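Local coordinates for erythropoietin (PDB 1EER), which acts as a secreted hormone that binds and dimerises its receptor, EPOR, activating JAK2 and so controlling red-cell proliferation and differentiation, at residues P3-C7 with L108-L112; E62-L67 with F148-L153. The protein carries 5 engineered substitutions. One frame throughout, in Å; residues are numbered along the deposited sequence.

How the contacts relate
From the N terminus, the chain first runs through 3-7, a loop before helix 9-25, and then through 62-67 on helix 56-82. Contact 1 closes a long loop when 108-112, around the C-terminal end of helix 91-111, returns to 3-7. Contact 2 closes only later, when 148-153 on helix 138-161 reaches back to 62-67. The two closures therefore cross, each loop opening before the other has shut. One ties the N-terminal segment to helix 91-111, the other helix 56-82 to helix 138-161. Their centres lie about 14 Å apart, and Leu109 of contact 1 packs on Val63, Trp64 and Leu67 of contact 2.

Contact 1 (P3-C7 with L108-L112); sequences PRLIC and LLRAL
Ile6 meets Leu108, Leu109 and Leu112 through two branches that its first torsion sends to different neighbours: CG1 stands anti to the backbone N (chi1 -151°) and, with chi2 extended at 176°, carries CD1 in to Leu108 and Leu109, while CG2 falls between the backbone N and the carbonyl carbon and faces Leu112. The CD1 methyl lies 3.7 Å from Leu108 CB and makes a tight approach of 3.4 Å to Leu109 CD1. On the other branch, Ile6 CG2 sits 3.7 Å from Leu112 CG, the two side chains crossing at about a right angle. Two residues earlier in the chain extend the contact: Pro3 CB presses on Leu112 CD2 at 3.5 Å, again closely packed, and Leu5 CB is 4.1 Å from Leu108 CD1. In a four-helix-bundle cytokine such as this, the contact shows how apolar packing can hold a terminal segment against a core helix, here 91-111, just before the chain enters helix 9-25. A 2.7 Å hydrogen bond from Cys7 N to Arg4 O closes the tight turn that leads into the short 3-10 segment at Ile6 and Cys7. Cys7 is joined by a disulfide to Cys161, at the end of helix 138-161, and that same helix supplies Thr157 against Ile6 and Tyr156 and Ala160 against Leu112. Leu5 and Leu108 each also pack on an aromatic side chain of another protein chain.

Contact 2 (E62-L67 with F148-L153); sequences EVWQGL and FLRGKL
From successive turns of their helix, Phe148 and Lys152 reach 62-67, the ring against backbone and the ammonium against a carboxylate. Phe148 CZ comes 3.5 Å from Val63 O, which lies at the ring edge in its plane, and 3.4 Å from Leu67 N. Gly66 lies against this ring with CA 3.8 Å from Phe148 CE2. Lys152 NZ donates a 2.8 Å hydrogen bond to Glu62 OE1 within a salt bridge, meeting the carboxylate on its anti side and 25° out of plane. Bends at chi3 (81°) and chi4 turn the end of the lysine chain toward Glu62, and its CG lies 4.0 Å above one face of the Phe148 ring, displaced toward the rim. Farther along the interface, Val63 CG1 touches Leu153 CG at 4.0 Å, and Leu67 CD1 packs on Leu153 CD1 at 3.6 Å. Helix 138-161 widens into a pi-type turn at 149-153, where Leu153 N bonds to Phe148 O, five residues back. The axes of the two short segments approach to 10.3 Å at 155°, a nearly antiparallel pair in the four-helix bundle: helix 91-111 adds Leu102 and Leu109, helix 9-25 adds Leu12, Leu16 and Ala19, and loop residues Pro42 and Thr44 touch Phe148.

Contact 1 (P3-C7 with L108-L112)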
# COMPACT_ATOMS: atom_id res chain seq x y z
N PRO A 3 8.59 14.80 8.84
CA PRO A 3 7.60 15.82 8.43
C PRO A 3 6.11 15.43 8.57
O PRO A 3 5.27 15.83 7.76
CB PRO A 3 7.98 16.12 6.98
CG PRO A 3 9.45 15.84 6.91
CD PRO A 3 9.69 14.69 7.86
N ARG A 4 5.80 14.66 9.61
CA ARG A 4 4.44 14.22 9.91
C ARG A 4 3.76 13.32 8.86
O ARG A 4 4.30 13.03 7.80
CB ARG A 4 3.56 15.43 10.23
CG ARG A 4 4.30 16.57 10.91
CD ARG A 4 3.97 16.68 12.39
NE ARG A 4 4.94 17.53 13.08
CZ ARG A 4 4.79 18.84 13.29
NH1 ARG A 4 3.70 19.47 12.86
NH2 ARG A 4 5.74 19.53 13.91
N LEU A 5 2.55 12.89 9.23
CA LEU A 5 1.66 12.01 8.49
C LEU A 5 2.07 11.35 7.17
O LEU A 5 1.90 10.14 7.03
CB LEU A 5 0.31 12.71 8.30
CG LEU A 5 -0.43 12.97 9.62
CD1 LEU A 5 -0.12 14.37 10.10
CD2 LEU A 5 -1.91 12.80 9.43
N ILE A 6 2.59 12.10 6.20
CA ILE A 6 2.96 11.45 4.95
C ILE A 6 4.28 10.70 5.06
O ILE A 6 4.58 9.84 4.24
CB ILE A 6 3.03 12.45 3.76
CG1 ILE A 6 2.70 11.71 2.46
CG2 ILE A 6 4.40 13.10 3.69
CD1 ILE A 6 2.64 12.60 1.23
N CYS A 7 5.04 11.03 6.10
CA CYS A 7 6.32 10.38 6.33
C CYS A 7 6.14 9.01 6.96
O CYS A 7 7.10 8.30 7.24
CB CYS A 7 7.20 11.26 7.21
SG CYS A 7 7.81 12.68 6.26
N LEU A 108 -1.46 16.40 2.09
CA LEU A 108 -0.31 15.74 2.71
C LEU A 108 1.03 16.24 2.15
O LEU A 108 1.98 16.49 2.91
CB LEU A 108 -0.43 14.22 2.51
CG LEU A 108 -0.64 13.33 3.74
CD1 LEU A 108 -1.35 14.09 4.85
CD2 LEU A 108 -1.43 12.10 3.32
N LEU A 109 1.10 16.40 0.83
CA LEU A 109 2.32 16.87 0.16
C LEU A 109 2.71 18.29 0.53
O LEU A 109 3.88 18.59 0.76
CB LEU A 109 2.14 16.80 -1.36
CG LEU A 109 3.13 15.94 -2.12
CD1 LEU A 109 3.49 14.71 -1.29
CD2 LEU A 109 2.50 15.53 -3.44
N ARG A 110 1.71 19.16 0.55
CA ARG A 110 1.93 20.56 0.87
C ARG A 110 2.58 20.69 2.23
O ARG A 110 3.53 21.44 2.41
CB ARG A 110 0.60 21.31 0.87
CG ARG A 110 0.66 22.69 1.50
CD ARG A 110 -0.68 23.38 1.40
NE ARG A 110 -1.27 23.18 0.08
CZ ARG A 110 -2.56 22.98 -0.12
NH1 ARG A 110 -3.39 22.94 0.91
NH2 ARG A 110 -3.02 22.80 -1.35
N ALA A 111 2.06 19.95 3.20
CA ALA A 111 2.60 19.99 4.55
C ALA A 111 4.05 19.58 4.50
O ALA A 111 4.85 19.99 5.32
CB ALA A 111 1.82 19.06 5.45
N LEU A 112 4.37 18.75 3.51
CA LEU A 112 5.73 18.27 3.31
C LEU A 112 6.61 19.37 2.71
O LEU A 112 7.84 19.25 2.67
CB LEU A 112 5.72 17.04 2.39
CG LEU A 112 6.63 15.83 2.66
CD1 LEU A 112 7.07 15.28 1.33
CD2 LEU A 112 7.83 16.20 3.52

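Contact 2 (E62-L67 with F148-L153)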
# COMPACT_ATOMS: atom_id res chain seq x y z
N GLU A 62 8.25 18.50 -10.07
CA GLU A 62 7.64 17.41 -10.82
C GLU A 62 6.42 16.79 -10.14
O GLU A 62 5.36 16.68 -10.74
CB GLU A 62 8.67 16.31 -11.09
CG GLU A 62 9.42 16.47 -12.39
CD GLU A 62 10.36 15.32 -12.66
OE1 GLU A 62 9.92 14.16 -12.55
OE2 GLU A 62 11.54 15.57 -12.97
N VAL A 63 6.59 16.37 -8.89
CA VAL A 63 5.51 15.72 -8.15
C VAL A 63 4.28 16.61 -7.87
O VAL A 63 3.14 16.21 -8.12
CB VAL A 63 6.04 15.13 -6.81
CG1 VAL A 63 4.89 14.57 -5.96
CG2 VAL A 63 7.05 14.03 -7.10
N TRP A 64 4.52 17.80 -7.35
CA TRP A 64 3.44 18.71 -7.04
C TRP A 64 2.62 19.08 -8.27
O TRP A 64 1.40 18.98 -8.27
CB TRP A 64 3.99 19.98 -6.38
CG TRP A 64 2.91 20.91 -6.01
CD1 TRP A 64 2.58 22.07 -6.64
CD2 TRP A 64 1.96 20.74 -4.96
NE1 TRP A 64 1.47 22.63 -6.06
CE2 TRP A 64 1.07 21.83 -5.02
CE3 TRP A 64 1.77 19.76 -3.98
CZ2 TRP A 64 -0.00 21.97 -4.13
CZ3 TRP A 64 0.71 19.90 -3.09
CH2 TRP A 64 -0.17 21.00 -3.18
N GLN A 65 3.29 19.50 -9.33
CA GLN A 65 2.56 19.85 -10.54
C GLN A 65 1.94 18.62 -11.17
O GLN A 65 0.79 18.66 -11.59
CB GLN A 65 3.49 20.53 -11.52
CG GLN A 65 3.92 21.88 -11.07
CD GLN A 65 4.87 22.52 -12.04
OE1 GLN A 65 5.69 23.35 -11.67
NE2 GLN A 65 4.76 22.13 -13.30
N GLY A 66 2.69 17.53 -11.22
CA GLY A 66 2.16 16.31 -11.81
C GLY A 66 0.89 15.86 -11.12
O GLY A 66 -0.07 15.44 -11.77
N LEU A 67 0.90 15.93 -9.79
CA LEU A 67 -0.25 15.53 -8.98
C LEU A 67 -1.46 16.42 -9.26
O LEU A 67 -2.59 15.95 -9.29
CB LEU A 67 0.11 15.62 -7.50
CG LEU A 67 -0.79 14.88 -6.51
CD1 LEU A 67 -0.62 13.38 -6.67
CD2 LEU A 67 -0.45 15.34 -5.09
N PHE A 148 2.22 6.90 -11.00
CA PHE A 148 2.63 8.19 -10.44
C PHE A 148 2.83 8.17 -8.92
O PHE A 148 3.85 8.64 -8.40
CB PHE A 148 1.61 9.28 -10.80
CG PHE A 148 2.10 10.67 -10.51
CD1 PHE A 148 1.99 11.22 -9.24
CD2 PHE A 148 2.68 11.44 -11.52
CE1 PHE A 148 2.45 12.50 -8.97
CE2 PHE A 148 3.15 12.73 -11.26
CZ PHE A 148 3.03 13.26 -9.98
N LEU A 149 1.84 7.64 -8.21
CA LEU A 149 1.91 7.59 -6.75
C LEU A 149 3.00 6.64 -6.27
O LEU A 149 3.76 6.95 -5.35
CB LEU A 149 0.57 7.14 -6.15
CG LEU A 149 -0.76 7.78 -6.57
CD1 LEU A 149 -1.87 7.18 -5.73
CD2 LEU A 149 -0.72 9.28 -6.42
N ARG A 150 3.09 5.47 -6.91
CA ARG A 150 4.07 4.49 -6.50
C ARG A 150 5.44 4.83 -7.04
O ARG A 150 6.44 4.26 -6.60
CB ARG A 150 3.63 3.09 -6.98
CG ARG A 150 4.13 2.70 -8.35
CD ARG A 150 3.47 1.43 -8.82
NE ARG A 150 3.84 1.10 -10.19
CZ ARG A 150 4.32 -0.07 -10.59
NH1 ARG A 150 4.49 -1.05 -9.71
NH2 ARG A 150 4.64 -0.26 -11.86
N GLY A 151 5.48 5.78 -7.97
CA GLY A 151 6.74 6.18 -8.58
C GLY A 151 7.40 7.43 -8.02
O GLY A 151 7.88 7.43 -6.89
N LYS A 152 7.42 8.49 -8.81
CA LYS A 152 8.06 9.72 -8.38
C LYS A 152 7.46 10.30 -7.11
O LYS A 152 8.16 10.95 -6.33
CB LYS A 152 8.05 10.76 -9.51
CG LYS A 152 6.69 11.31 -9.86
CD LYS A 152 6.81 12.34 -10.96
CE LYS A 152 6.92 11.66 -12.32
NZ LYS A 152 7.79 12.41 -13.26
N LEU A 153 6.16 10.09 -6.88
CA LEU A 153 5.56 10.60 -5.65
C LEU A 153 6.23 9.90 -4.47
O LEU A 153 6.75 10.55 -3.56
CB LEU A 153 4.05 10.34 -5.62
CG LEU A 153 3.35 11.12 -4.51
CD1 LEU A 153 1.98 11.54 -4.98
CD2 LEU A 153 3.25 10.28 -3.26